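Local coordinates for protein nuclease NucT (Helicobacter pylori, PDB 6EHI) that is a nuclease of the PLD-like family, seen here as a two-chain assembly of mixed alpha/beta subunits, at residues A[17-22]-A[134-139]; A[39-44]-A[48-53]; A[62-67]-A[78-83]; A[103-108]-A[153-158]; A[120-123]-A[127-130]. The protein carries 1 engineered substitution. One frame throughout, in Å; residues are numbered along the deposited sequence.

Contact 1: A[17-22]-A[134-139]; sequences RDALNS and EVLLKT
A19 and S22 carry the face of helix 16-28 that lies against strand 134-139, an alpha-on-beta packing at one end of the mixed sheet of this PLD-like fold. The CB of A19 points at the strand and meets the methyl CD1 of L136 at 4.4 Å, and the A19 carbonyl O lies 4.3 Å from the same CD1. No hydrogen bond joins the segments directly here. A19 also packs on F129 of helix 126-130 and F10 of strand 7-12. L20, next along the helix, turns away from the strand and packs on F129 and H43. One turn after A19, the helix presents S22, whose OG, anti to the backbone N (chi1 -177°), lies beside the aliphatic part of K138. The lysine chain is fully extended, its CD passing 3.5 Å from S22 OG and its NZ lying beyond. Two waters bridge the polar ends. One donates to S22 O at 2.7 Å and accepts from K138 NZ at 3.0 Å; the other lies 2.8 Å from S22 OG and receives a weak bond of 3.2 Å from K138 NZ.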
# COMPACT_ATOMS: atom_id res chain seq x y z
N ARG A 17 5.75 -4.47 -15.27
CA ARG A 17 4.88 -4.63 -16.48
C ARG A 17 3.83 -5.67 -16.25
O ARG A 17 2.67 -5.43 -16.63
CB ARG A 17 5.67 -5.03 -17.72
CG ARG A 17 6.53 -3.91 -18.26
CD ARG A 17 7.14 -4.39 -19.59
NE ARG A 17 8.60 -4.26 -19.60
CZ ARG A 17 9.29 -3.26 -20.14
NH1 ARG A 17 8.67 -2.25 -20.76
NH2 ARG A 17 10.63 -3.26 -20.08
N ASP A 18 4.19 -6.79 -15.63
CA ASP A 18 3.21 -7.83 -15.24
C ASP A 18 2.18 -7.27 -14.26
O ASP A 18 1.01 -7.69 -14.31
CB ASP A 18 3.86 -9.06 -14.60
CG ASP A 18 4.65 -9.89 -15.55
OD1 ASP A 18 4.55 -9.64 -16.80
OD2 ASP A 18 5.39 -10.79 -15.02
N ALA A 19 2.65 -6.42 -13.32
CA ALA A 19 1.75 -5.74 -12.36
C ALA A 19 0.71 -4.86 -13.05
O ALA A 19 -0.52 -5.00 -12.79
CB ALA A 19 2.54 -4.95 -11.36
N LEU A 20 1.18 -3.99 -13.94
CA LEU A 20 0.27 -3.10 -14.65
C LEU A 20 -0.70 -3.92 -15.44
O LEU A 20 -1.95 -3.71 -15.31
CB LEU A 20 1.02 -2.08 -15.50
CG LEU A 20 0.21 -1.04 -16.22
CD1 LEU A 20 -0.64 -0.27 -15.23
CD2 LEU A 20 1.12 -0.12 -17.03
N ASN A 21 -0.17 -4.88 -16.20
CA ASN A 21 -1.00 -5.67 -17.09
C ASN A 21 -2.04 -6.45 -16.27
O ASN A 21 -3.17 -6.59 -16.73
CB ASN A 21 -0.12 -6.65 -17.98
CG ASN A 21 0.74 -5.95 -19.06
OD1 ASN A 21 0.52 -4.82 -19.44
ND2 ASN A 21 1.74 -6.67 -19.55
N SER A 22 -1.71 -6.95 -15.07
CA SER A 22 -2.67 -7.67 -14.22
C SER A 22 -3.84 -6.75 -13.85
O SER A 22 -5.01 -7.16 -13.82
CB SER A 22 -2.02 -8.18 -12.93
OG SER A 22 -2.90 -8.94 -12.10
N GLU A 134 7.56 -1.07 -5.20
CA GLU A 134 6.18 -1.12 -4.73
C GLU A 134 5.87 -2.56 -4.54
O GLU A 134 6.59 -3.45 -5.06
CB GLU A 134 5.19 -0.61 -5.82
CG GLU A 134 5.46 0.79 -6.28
CD GLU A 134 4.85 1.89 -5.43
OE1 GLU A 134 4.34 1.68 -4.30
OE2 GLU A 134 5.00 3.06 -5.85
N VAL A 135 4.74 -2.81 -3.95
CA VAL A 135 4.13 -4.12 -4.04
C VAL A 135 2.69 -3.99 -4.50
O VAL A 135 1.91 -3.08 -4.03
CB VAL A 135 4.25 -4.98 -2.79
CG1 VAL A 135 5.70 -5.36 -2.52
CG2 VAL A 135 3.62 -4.32 -1.58
N LEU A 136 2.24 -4.99 -5.26
CA LEU A 136 0.83 -5.06 -5.71
C LEU A 136 0.37 -6.49 -5.48
O LEU A 136 1.06 -7.45 -5.98
CB LEU A 136 0.72 -4.67 -7.17
CG LEU A 136 -0.69 -4.39 -7.67
CD1 LEU A 136 -0.62 -3.35 -8.78
CD2 LEU A 136 -1.29 -5.64 -8.21
N LEU A 137 -0.68 -6.68 -4.72
CA LEU A 137 -1.24 -8.01 -4.43
C LEU A 137 -2.62 -8.16 -5.02
O LEU A 137 -3.49 -7.32 -4.81
CB LEU A 137 -1.30 -8.28 -2.96
CG LEU A 137 -1.77 -9.75 -2.70
CD1 LEU A 137 -0.53 -10.51 -2.33
CD2 LEU A 137 -2.82 -9.90 -1.68
N LYS A 138 -2.79 -9.20 -5.81
CA LYS A 138 -4.09 -9.66 -6.32
C LYS A 138 -4.53 -10.87 -5.55
O LYS A 138 -3.70 -11.79 -5.31
CB LYS A 138 -3.96 -10.04 -7.77
CG LYS A 138 -5.23 -10.49 -8.46
CD LYS A 138 -4.91 -10.81 -9.94
CE LYS A 138 -6.07 -11.54 -10.60
NZ LYS A 138 -5.56 -12.07 -11.90
N THR A 139 -5.75 -10.84 -5.08
CA THR A 139 -6.35 -12.02 -4.46
C THR A 139 -7.75 -12.26 -4.87
O THR A 139 -8.51 -11.33 -5.15
CB THR A 139 -6.19 -12.03 -2.93
OG1 THR A 139 -6.64 -13.29 -2.37
CG2 THR A 139 -6.99 -10.97 -2.29
O HOH W 1 -6.15 -9.62 -13.47
O HOH W 2 -2.66 -11.47 -13.22

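Contact 2: A[39-44]-A[48-53]; sequences YSFTHR and RAIKSV
The loop that leaves strand 33-38 and the helix 44-54 that follows it meet here, at the turn into the helix where H43 occupies the N-cap. Across the contact F41 and I50 approach from opposite directions. CD1 of I50 comes up at the edge of the F41 ring, near its plane, lying 3.6 Å from CZ. F41 can reach this far because its CG is anti to the backbone N (chi1 177°), which sends the ring toward the helix; W124 makes an edge-to-face contact with the same ring. Nearer the solvent, the first turn of the helix is closed by R48 N donating to R44 O at 3.0 Å, with an N-H...O angle of 153°. The two arginine side chains meet edge on face: NH1 of R48 stands over one face of the R44 guanidinium, toward its rim, 3.3 Å from R44 CZ, which lies in plane at the edge of the R48 group; the planes are 68° apart. This is a close meeting of like charges, which the salt bridge of R48 NH2 to D45 OD1 probably eases. R44 O in turn lies over the centre of one face of the R48 guanidinium. As N-cap, H43 turns ND1 to the backbone D45 N in a weak hydrogen bond. I50 also packs on V60 and I62 of strand 59-65, which runs parallel to strand 33-38, as expected of a beta-alpha-beta crossover.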
# COMPACT_ATOMS: atom_id res chain seq x y z
N TYR A 39 -5.58 6.88 -3.66
CA TYR A 39 -4.97 8.10 -3.19
C TYR A 39 -4.62 9.02 -4.35
O TYR A 39 -5.16 10.15 -4.44
CB TYR A 39 -3.68 7.81 -2.32
CG TYR A 39 -3.00 9.07 -1.93
CD1 TYR A 39 -3.48 9.84 -0.87
CD2 TYR A 39 -1.90 9.56 -2.69
CE1 TYR A 39 -2.89 11.03 -0.54
CE2 TYR A 39 -1.33 10.77 -2.37
CZ TYR A 39 -1.89 11.51 -1.30
OH TYR A 39 -1.32 12.71 -0.88
N SER A 40 -3.72 8.57 -5.26
CA SER A 40 -3.34 9.35 -6.43
C SER A 40 -3.53 8.49 -7.67
O SER A 40 -3.11 7.33 -7.67
CB SER A 40 -1.87 9.83 -6.33
OG SER A 40 -1.34 10.22 -7.58
N PHE A 41 -4.14 9.05 -8.71
CA PHE A 41 -4.48 8.32 -9.89
C PHE A 41 -4.31 9.30 -11.07
O PHE A 41 -5.17 10.10 -11.39
CB PHE A 41 -5.90 7.77 -9.75
CG PHE A 41 -6.43 7.04 -10.92
CD1 PHE A 41 -5.65 6.70 -12.06
CD2 PHE A 41 -7.78 6.75 -10.97
CE1 PHE A 41 -6.20 6.05 -13.15
CE2 PHE A 41 -8.38 6.11 -12.06
CZ PHE A 41 -7.57 5.68 -13.15
N THR A 42 -3.16 9.17 -11.71
CA THR A 42 -2.77 10.02 -12.82
C THR A 42 -2.48 9.23 -14.11
O THR A 42 -2.36 9.81 -15.16
CB THR A 42 -1.54 10.87 -12.45
OG1 THR A 42 -0.46 9.97 -12.18
CG2 THR A 42 -1.78 11.82 -11.23
N HIS A 43 -2.39 7.92 -14.02
CA HIS A 43 -2.02 7.03 -15.10
C HIS A 43 -3.13 6.93 -16.12
O HIS A 43 -4.15 6.20 -15.93
CB HIS A 43 -1.68 5.66 -14.49
CG HIS A 43 -0.87 4.82 -15.40
ND1 HIS A 43 -1.17 4.64 -16.74
CD2 HIS A 43 0.30 4.18 -15.20
CE1 HIS A 43 -0.24 3.86 -17.29
NE2 HIS A 43 0.63 3.54 -16.37
N ARG A 44 -2.92 7.60 -17.25
CA ARG A 44 -3.93 7.67 -18.31
C ARG A 44 -4.34 6.35 -18.98
O ARG A 44 -5.47 6.22 -19.48
CB ARG A 44 -3.51 8.72 -19.38
CG ARG A 44 -3.68 10.14 -18.84
CD ARG A 44 -3.23 11.27 -19.77
NE ARG A 44 -4.20 11.58 -20.84
CZ ARG A 44 -4.06 11.33 -22.17
NH1 ARG A 44 -3.00 10.69 -22.72
NH2 ARG A 44 -5.06 11.70 -22.98
N ARG A 48 -8.12 4.92 -19.23
CA ARG A 48 -8.74 4.48 -20.51
C ARG A 48 -9.32 3.11 -20.32
O ARG A 48 -10.35 2.84 -20.84
CB ARG A 48 -7.74 4.58 -21.68
CG ARG A 48 -7.67 6.00 -22.18
CD ARG A 48 -6.98 6.10 -23.54
NE ARG A 48 -5.53 6.10 -23.33
CZ ARG A 48 -4.83 7.20 -23.02
NH1 ARG A 48 -5.45 8.37 -22.86
NH2 ARG A 48 -3.52 7.09 -22.79
N ALA A 49 -8.71 2.27 -19.50
CA ALA A 49 -9.20 0.93 -19.23
C ALA A 49 -10.52 0.97 -18.48
O ALA A 49 -11.47 0.19 -18.80
CB ALA A 49 -8.17 0.10 -18.46
N ILE A 50 -10.64 1.90 -17.53
CA ILE A 50 -11.92 2.18 -16.87
C ILE A 50 -13.01 2.65 -17.84
O ILE A 50 -14.10 2.04 -17.86
CB ILE A 50 -11.75 3.15 -15.70
CG1 ILE A 50 -10.94 2.52 -14.57
CG2 ILE A 50 -13.07 3.60 -15.18
CD1 ILE A 50 -10.39 3.55 -13.58
N LYS A 51 -12.70 3.64 -18.68
CA LYS A 51 -13.62 4.09 -19.73
C LYS A 51 -14.08 2.92 -20.62
O LYS A 51 -15.27 2.78 -20.96
CB LYS A 51 -12.98 5.20 -20.60
CG LYS A 51 -12.90 6.55 -19.91
CD LYS A 51 -12.30 7.61 -20.83
CE LYS A 51 -12.68 9.05 -20.45
NZ LYS A 51 -12.92 9.92 -21.66
N SER A 52 -13.13 2.04 -20.94
CA SER A 52 -13.38 0.94 -21.86
C SER A 52 -14.42 -0.01 -21.24
O SER A 52 -15.36 -0.42 -21.87
CB SER A 52 -12.07 0.18 -22.13
OG SER A 52 -12.32 -0.86 -23.08
N VAL A 53 -14.25 -0.34 -19.96
CA VAL A 53 -15.17 -1.22 -19.36
C VAL A 53 -16.53 -0.54 -19.00
O VAL A 53 -17.59 -1.14 -19.22
CB VAL A 53 -14.51 -2.00 -18.20
CG1 VAL A 53 -14.37 -1.12 -16.99
CG2 VAL A 53 -15.26 -3.27 -17.95

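Contact 3: A[62-67]-A[78-83]; sequences IIYDYE and GYLDKY
L80, in the short helix 77-80, sets one methyl against the ends of I62 and Y64 of strand 59-65. Its CB already points at the strand, yet neither CB nor CG comes closer than about 4.4 Å to the nearest strand atom, Y64 OH. The torsions bring the tip in: CG is anti to the carbonyl carbon (chi1 -66°), and CD1 continues the chain anti to CA (chi2 175°), making it the far end of the residue. There CD1 meets Y64 OH at 3.6 Å and CD1 of I62 at 3.7 Å, and the ring of F41 lies just beyond. The other branch, CD2, turns back toward helix 44-54 and lies 3.6 Å from CG of K51. Both strand side chains cross the leucine at about a right angle, and each touches it with its end. I62 does so by its extended terminal methyl, and Y64 by the hydroxyl at the end of its ring. That hydroxyl is buried but satisfied, being hydrogen-bonded to T76 OG1. From L80 to Y83 the chain makes a type I turn, closed by Y83 N donating to L80 O at 3.1 Å. Helix 77-80 and helix 44-54 lie on one face of the sheet; K51 of the longer helix also makes a cation-pi contact with Y79. Between I62 and Y64, I63 points to the other face, where it packs on Y152, M155 and L156 of helix 142-158. Strand 59-65 itself lies between strands 33-38 and 86-91.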
# COMPACT_ATOMS: atom_id res chain seq x y z
N ILE A 62 -15.34 5.28 -8.05
CA ILE A 62 -13.96 5.65 -7.71
C ILE A 62 -13.97 6.65 -6.61
O ILE A 62 -14.55 7.71 -6.80
CB ILE A 62 -13.27 6.24 -8.94
CG1 ILE A 62 -13.54 5.37 -10.17
CG2 ILE A 62 -11.76 6.37 -8.69
CD1 ILE A 62 -12.88 5.88 -11.42
N ILE A 63 -13.45 6.31 -5.42
CA ILE A 63 -13.21 7.26 -4.30
C ILE A 63 -11.76 7.74 -4.40
O ILE A 63 -10.84 6.91 -4.36
CB ILE A 63 -13.44 6.58 -2.92
CG1 ILE A 63 -14.81 5.89 -2.89
CG2 ILE A 63 -13.15 7.57 -1.84
CD1 ILE A 63 -15.14 5.06 -1.65
N TYR A 64 -11.54 9.04 -4.66
CA TYR A 64 -10.22 9.67 -4.67
C TYR A 64 -9.89 10.38 -3.36
O TYR A 64 -10.80 11.04 -2.72
CB TYR A 64 -10.20 10.69 -5.75
CG TYR A 64 -10.28 10.31 -7.20
CD1 TYR A 64 -11.51 9.91 -7.83
CD2 TYR A 64 -9.10 10.24 -7.98
CE1 TYR A 64 -11.56 9.61 -9.18
CE2 TYR A 64 -9.16 9.90 -9.31
CZ TYR A 64 -10.38 9.59 -9.91
OH TYR A 64 -10.44 9.22 -11.24
N ASP A 65 -8.63 10.41 -2.93
CA ASP A 65 -8.26 11.32 -1.83
C ASP A 65 -8.67 12.81 -2.13
O ASP A 65 -8.42 13.31 -3.25
CB ASP A 65 -6.77 11.25 -1.49
CG ASP A 65 -6.32 12.29 -0.49
OD1 ASP A 65 -6.61 12.09 0.67
OD2 ASP A 65 -5.65 13.32 -0.87
N TYR A 66 -9.25 13.45 -1.12
CA TYR A 66 -9.79 14.81 -1.30
C TYR A 66 -8.68 15.82 -1.59
O TYR A 66 -8.66 16.45 -2.64
CB TYR A 66 -10.62 15.22 -0.02
CG TYR A 66 -11.18 16.61 -0.17
CD1 TYR A 66 -10.38 17.74 0.04
CD2 TYR A 66 -12.46 16.78 -0.66
CE1 TYR A 66 -10.92 19.00 -0.17
CE2 TYR A 66 -12.99 18.03 -0.85
CZ TYR A 66 -12.21 19.12 -0.65
OH TYR A 66 -12.74 20.38 -0.86
N GLU A 67 -7.69 15.92 -0.74
CA GLU A 67 -6.65 16.98 -1.00
C GLU A 67 -5.87 16.75 -2.31
O GLU A 67 -5.53 17.68 -3.02
CB GLU A 67 -5.69 17.08 0.14
CG GLU A 67 -6.29 17.65 1.43
CD GLU A 67 -6.87 19.07 1.30
OE1 GLU A 67 -6.35 19.86 0.47
OE2 GLU A 67 -7.87 19.40 2.03
N GLY A 78 -11.32 14.49 -13.26
CA GLY A 78 -12.00 15.31 -14.27
C GLY A 78 -12.28 14.58 -15.56
O GLY A 78 -13.33 14.72 -16.12
N TYR A 79 -11.36 13.74 -15.98
CA TYR A 79 -11.43 12.95 -17.22
C TYR A 79 -12.53 11.90 -17.07
O TYR A 79 -13.21 11.61 -18.01
CB TYR A 79 -10.00 12.41 -17.52
CG TYR A 79 -9.77 11.50 -18.72
CD1 TYR A 79 -9.91 11.98 -20.04
CD2 TYR A 79 -9.34 10.18 -18.55
CE1 TYR A 79 -9.69 11.14 -21.14
CE2 TYR A 79 -9.10 9.35 -19.65
CZ TYR A 79 -9.27 9.84 -20.93
OH TYR A 79 -9.03 9.00 -21.99
N LEU A 80 -12.79 11.39 -15.84
CA LEU A 80 -13.73 10.33 -15.65
C LEU A 80 -15.06 10.76 -15.06
O LEU A 80 -16.06 10.01 -15.12
CB LEU A 80 -13.09 9.24 -14.75
CG LEU A 80 -11.91 8.49 -15.34
CD1 LEU A 80 -11.36 7.59 -14.28
CD2 LEU A 80 -12.46 7.63 -16.46
N ASP A 81 -15.13 11.96 -14.53
CA ASP A 81 -16.29 12.41 -13.75
C ASP A 81 -17.71 12.12 -14.31
O ASP A 81 -18.54 11.42 -13.68
CB ASP A 81 -16.13 13.91 -13.49
CG ASP A 81 -17.34 14.53 -12.79
OD1 ASP A 81 -18.13 13.85 -12.09
OD2 ASP A 81 -17.49 15.77 -12.94
N LYS A 82 -17.98 12.65 -15.46
CA LYS A 82 -19.32 12.50 -16.04
C LYS A 82 -19.40 11.34 -17.05
O LYS A 82 -20.34 11.24 -17.81
CB LYS A 82 -19.80 13.84 -16.65
CG LYS A 82 -20.32 14.86 -15.63
CD LYS A 82 -20.46 16.27 -16.23
CE LYS A 82 -19.97 17.34 -15.28
NZ LYS A 82 -20.76 17.31 -14.02
N TYR A 83 -18.44 10.42 -17.03
CA TYR A 83 -18.45 9.28 -17.92
C TYR A 83 -19.61 8.36 -17.62
O TYR A 83 -19.99 8.18 -16.48
CB TYR A 83 -17.10 8.54 -17.84
CG TYR A 83 -16.80 7.79 -19.10
CD1 TYR A 83 -16.31 8.48 -20.24
CD2 TYR A 83 -17.01 6.42 -19.18
CE1 TYR A 83 -16.05 7.79 -21.42
CE2 TYR A 83 -16.79 5.73 -20.36
CZ TYR A 83 -16.31 6.43 -21.47
OH TYR A 83 -16.06 5.73 -22.61

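Contact 4: A[103-108]-A[153-158]; sequences GIMNQK and QKMLES. Engineered in segment 103-108: N106 (natural residue His).
A buried contact of methionine and glutamine side chains joins the loop before strand 108-112 to the long helix 142-158. M155 carries the helix side alone: its chain runs out from the helix and bends only at the last torsion (chi3 70°), which turns the methyl CE toward the loop. CE comes within 3.7 Å of the sulfur SD of M105, with the two side chains crossing at about a right angle. The amide of Q107 comes from the opposite direction, its OE1 lying 3.4 Å from M155 CE and its NE2 3.6 Å from M155 SD. No hydrogen bond crosses the contact; these are van der Waals touches. The glutamine reaches the helix with an extended chain beyond CG, and its NE2 also makes a weak hydrogen bond to E134 O of the second subunit. N106, an engineered residue in place of histidine, bonds through ND2 to OE1 of that same E134. K108 NZ folds back to hydrogen-bond N106 O at 2.9 Å, which probably steadies the loop. The natural sequence from residue 106 to 108 reads His-Gln-Lys, which matches the HxK signature of the PLD-like family.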
# COMPACT_ATOMS: atom_id res chain seq x y z
N GLY A 103 -6.61 13.61 8.16
CA GLY A 103 -5.97 12.53 7.44
C GLY A 103 -6.26 12.53 5.95
O GLY A 103 -6.96 13.38 5.38
N ILE A 104 -5.69 11.51 5.30
CA ILE A 104 -5.82 11.29 3.93
C ILE A 104 -6.52 9.96 3.64
O ILE A 104 -6.65 9.09 4.47
CB ILE A 104 -4.46 11.33 3.18
CG1 ILE A 104 -3.45 10.37 3.80
CG2 ILE A 104 -3.93 12.75 3.07
CD1 ILE A 104 -2.27 10.17 2.83
N MET A 105 -7.06 9.82 2.42
CA MET A 105 -7.61 8.56 1.99
C MET A 105 -6.45 7.88 1.17
O MET A 105 -6.23 8.19 0.02
CB MET A 105 -8.88 8.77 1.09
CG MET A 105 -9.76 7.50 1.02
SD MET A 105 -8.92 6.00 0.45
CE MET A 105 -8.65 6.39 -1.26
N ASN A 106 -5.63 7.14 1.88
CA ASN A 106 -4.40 6.56 1.27
C ASN A 106 -4.55 5.18 0.72
O ASN A 106 -3.51 4.58 0.25
CB ASN A 106 -3.30 6.50 2.27
CG ASN A 106 -1.95 6.45 1.62
OD1 ASN A 106 -1.63 7.27 0.71
ND2 ASN A 106 -1.11 5.56 2.15
N GLN A 107 -5.71 4.56 0.70
CA GLN A 107 -5.87 3.30 0.06
C GLN A 107 -5.56 3.26 -1.44
O GLN A 107 -5.67 4.29 -2.12
CB GLN A 107 -7.31 2.80 0.20
CG GLN A 107 -7.67 2.55 1.67
CD GLN A 107 -9.09 2.04 1.84
OE1 GLN A 107 -9.85 1.83 0.82
NE2 GLN A 107 -9.47 1.92 3.08
N LYS A 108 -5.07 2.11 -1.96
CA LYS A 108 -4.93 1.90 -3.41
C LYS A 108 -5.55 0.51 -3.64
O LYS A 108 -4.83 -0.48 -3.60
CB LYS A 108 -3.45 1.90 -3.87
CG LYS A 108 -2.60 3.06 -3.32
CD LYS A 108 -1.85 2.84 -2.00
CE LYS A 108 -0.72 3.83 -1.74
NZ LYS A 108 -1.22 5.19 -1.44
N GLN A 153 -18.50 0.23 0.82
CA GLN A 153 -19.84 0.87 0.96
C GLN A 153 -19.94 1.88 2.04
O GLN A 153 -20.52 2.96 1.81
CB GLN A 153 -20.89 -0.24 1.17
CG GLN A 153 -21.08 -1.11 -0.06
CD GLN A 153 -21.31 -0.35 -1.37
OE1 GLN A 153 -22.35 0.24 -1.56
NE2 GLN A 153 -20.33 -0.35 -2.25
N LYS A 154 -19.30 1.63 3.19
CA LYS A 154 -19.23 2.61 4.27
C LYS A 154 -18.42 3.84 3.85
O LYS A 154 -18.84 4.98 4.06
CB LYS A 154 -18.61 2.03 5.57
CG LYS A 154 -19.52 1.05 6.32
CD LYS A 154 -19.10 0.77 7.77
CE LYS A 154 -18.63 1.95 8.60
NZ LYS A 154 -19.64 2.70 9.40
N MET A 155 -17.26 3.59 3.19
CA MET A 155 -16.51 4.70 2.63
C MET A 155 -17.35 5.55 1.66
O MET A 155 -17.22 6.82 1.65
CB MET A 155 -15.26 4.20 1.93
CG MET A 155 -14.32 3.66 3.00
SD MET A 155 -12.86 2.86 2.26
CE MET A 155 -12.02 4.27 1.60
N LEU A 156 -18.08 4.90 0.81
CA LEU A 156 -18.86 5.56 -0.24
C LEU A 156 -19.88 6.49 0.38
O LEU A 156 -20.18 7.58 -0.15
CB LEU A 156 -19.58 4.50 -1.08
CG LEU A 156 -19.75 4.75 -2.57
CD1 LEU A 156 -18.58 5.36 -3.31
CD2 LEU A 156 -20.16 3.39 -3.19
N GLU A 157 -20.41 6.12 1.54
CA GLU A 157 -21.37 7.02 2.26
C GLU A 157 -20.78 8.23 2.92
O GLU A 157 -21.54 9.13 3.29
CB GLU A 157 -22.18 6.29 3.35
CG GLU A 157 -23.40 5.48 2.93
CD GLU A 157 -23.74 4.39 3.96
OE1 GLU A 157 -23.75 4.67 5.18
OE2 GLU A 157 -24.03 3.26 3.53
N SER A 158 -19.45 8.25 3.15
CA SER A 158 -18.76 9.43 3.62
C SER A 158 -18.15 10.34 2.56
O SER A 158 -17.73 11.42 2.90
CB SER A 158 -17.69 9.00 4.66
OG SER A 158 -18.24 8.07 5.61

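Contact 5: A[120-123]-A[127-130]; sequences GSAN and NAFE. With ACT (acetate ion), chain M.
A122 and N123 meet A128 where the loop after strand 116-120 bends round the start of helix 126-130. The tight spot is N123 O, modelled 3.0 Å from A128 CB, unusually short and perhaps strained; A122 CB and A128 CB pack at an ordinary 4.2 Å. The aromatic F129 joins more loosely, its CE2 3.8 Å from N123 O and the oxygen oblique to the ring. Looser still is the amide of N123, whose side chain stays 4.8 Å or more from residues 127-130; it is partly exposed, near a bound glycerol, and its OD1 is held by K108 NZ. On the loop's other flank an acetate ion takes a hydrogen bond from A122 N to its O at 3.1 Å, with an N-H...O angle of 146°, and another from W124 NE1. N127 bonds through OD1 to Y101 OH of the second subunit. Residues 120-123, Gly-Ser-Ala-Asn, fit the GSxN portion of the PLD-like signature. Helix 126-130 bridges strands 116-120 and 134-139 along the chain, and F129 packs on L136 of strand 134-139 and on L23 of helix 16-28.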
# COMPACT_ATOMS: atom_id res chain seq x y z
N GLY A 120 -2.19 -2.96 -2.07
CA GLY A 120 -0.73 -2.81 -2.06
C GLY A 120 -0.33 -1.34 -1.93
O GLY A 120 -1.09 -0.52 -1.37
N SER A 121 0.88 -1.03 -2.33
CA SER A 121 1.49 0.27 -2.07
C SER A 121 1.40 1.22 -3.21
O SER A 121 1.70 2.39 -3.01
CB SER A 121 2.99 0.08 -1.72
OG SER A 121 3.74 -0.55 -2.78
N ALA A 122 1.04 0.73 -4.39
CA ALA A 122 1.28 1.52 -5.59
C ALA A 122 0.09 2.49 -5.86
O ALA A 122 -0.97 2.04 -6.16
CB ALA A 122 1.42 0.63 -6.79
N ASN A 123 0.42 3.78 -5.93
CA ASN A 123 -0.48 4.75 -6.51
C ASN A 123 -0.58 4.50 -8.00
O ASN A 123 0.29 3.79 -8.60
CB ASN A 123 -0.03 6.16 -6.19
CG ASN A 123 -0.20 6.49 -4.68
OD1 ASN A 123 -1.28 6.19 -4.10
ND2 ASN A 123 0.80 7.14 -4.05
N ASN A 127 4.78 6.88 -12.32
CA ASN A 127 5.88 6.86 -11.35
C ASN A 127 5.93 5.56 -10.63
O ASN A 127 6.98 4.93 -10.54
CB ASN A 127 5.83 7.99 -10.35
CG ASN A 127 6.46 9.23 -10.88
OD1 ASN A 127 7.35 9.16 -11.72
ND2 ASN A 127 6.00 10.34 -10.47
N ALA A 128 4.78 5.11 -10.18
CA ALA A 128 4.68 3.84 -9.45
C ALA A 128 4.96 2.57 -10.33
O ALA A 128 5.60 1.63 -9.92
CB ALA A 128 3.29 3.81 -8.83
N PHE A 129 4.50 2.56 -11.58
CA PHE A 129 4.60 1.47 -12.45
C PHE A 129 5.90 1.48 -13.30
O PHE A 129 6.13 0.58 -14.10
CB PHE A 129 3.34 1.37 -13.26
CG PHE A 129 2.21 0.80 -12.50
CD1 PHE A 129 2.17 -0.53 -12.31
CD2 PHE A 129 1.20 1.60 -11.92
CE1 PHE A 129 1.19 -1.11 -11.64
CE2 PHE A 129 0.18 1.01 -11.23
CZ PHE A 129 0.16 -0.33 -11.08
N GLU A 130 6.71 2.52 -13.14
CA GLU A 130 7.96 2.61 -13.95
C GLU A 130 9.18 2.77 -13.11
O GLU A 130 10.19 2.22 -13.50
CB GLU A 130 7.85 3.80 -14.93
CG GLU A 130 6.75 3.58 -15.96
CD GLU A 130 6.50 4.72 -16.93
OE1 GLU A 130 7.32 5.66 -16.99
OE2 GLU A 130 5.46 4.63 -17.65
C ACT M . -2.22 -1.15 -5.81
O ACT M . -1.20 -1.28 -5.02
OXT ACT M . -2.34 -0.14 -6.52
CH3 ACT M . -3.28 -2.20 -5.96

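Contacts 1 and 5, centres 9 Å apart, are joined by S121 OG bonding to V135 N at 2.7 Å. Contact 5 also meets contact 4, through K108 NZ to N123 OD1 at 2.8 Å, which joins the lysine of the HxK portion, its histidine replaced by the engineered N106, to the GSxN portion, as expected for a PLD-like active site; Y39 of contact 2 packs on K108 and N123. Contact 3 is tied to contact 4 by M105 N bonding to D65 OD1 (2.9 Å), and to contact 2 by R48 CG against Y79 OH (3.3 Å). Contacts 1 and 3, nearest atoms about 13 Å apart, do not touch. Contacts 1, 4 and 5 all touch the second subunit.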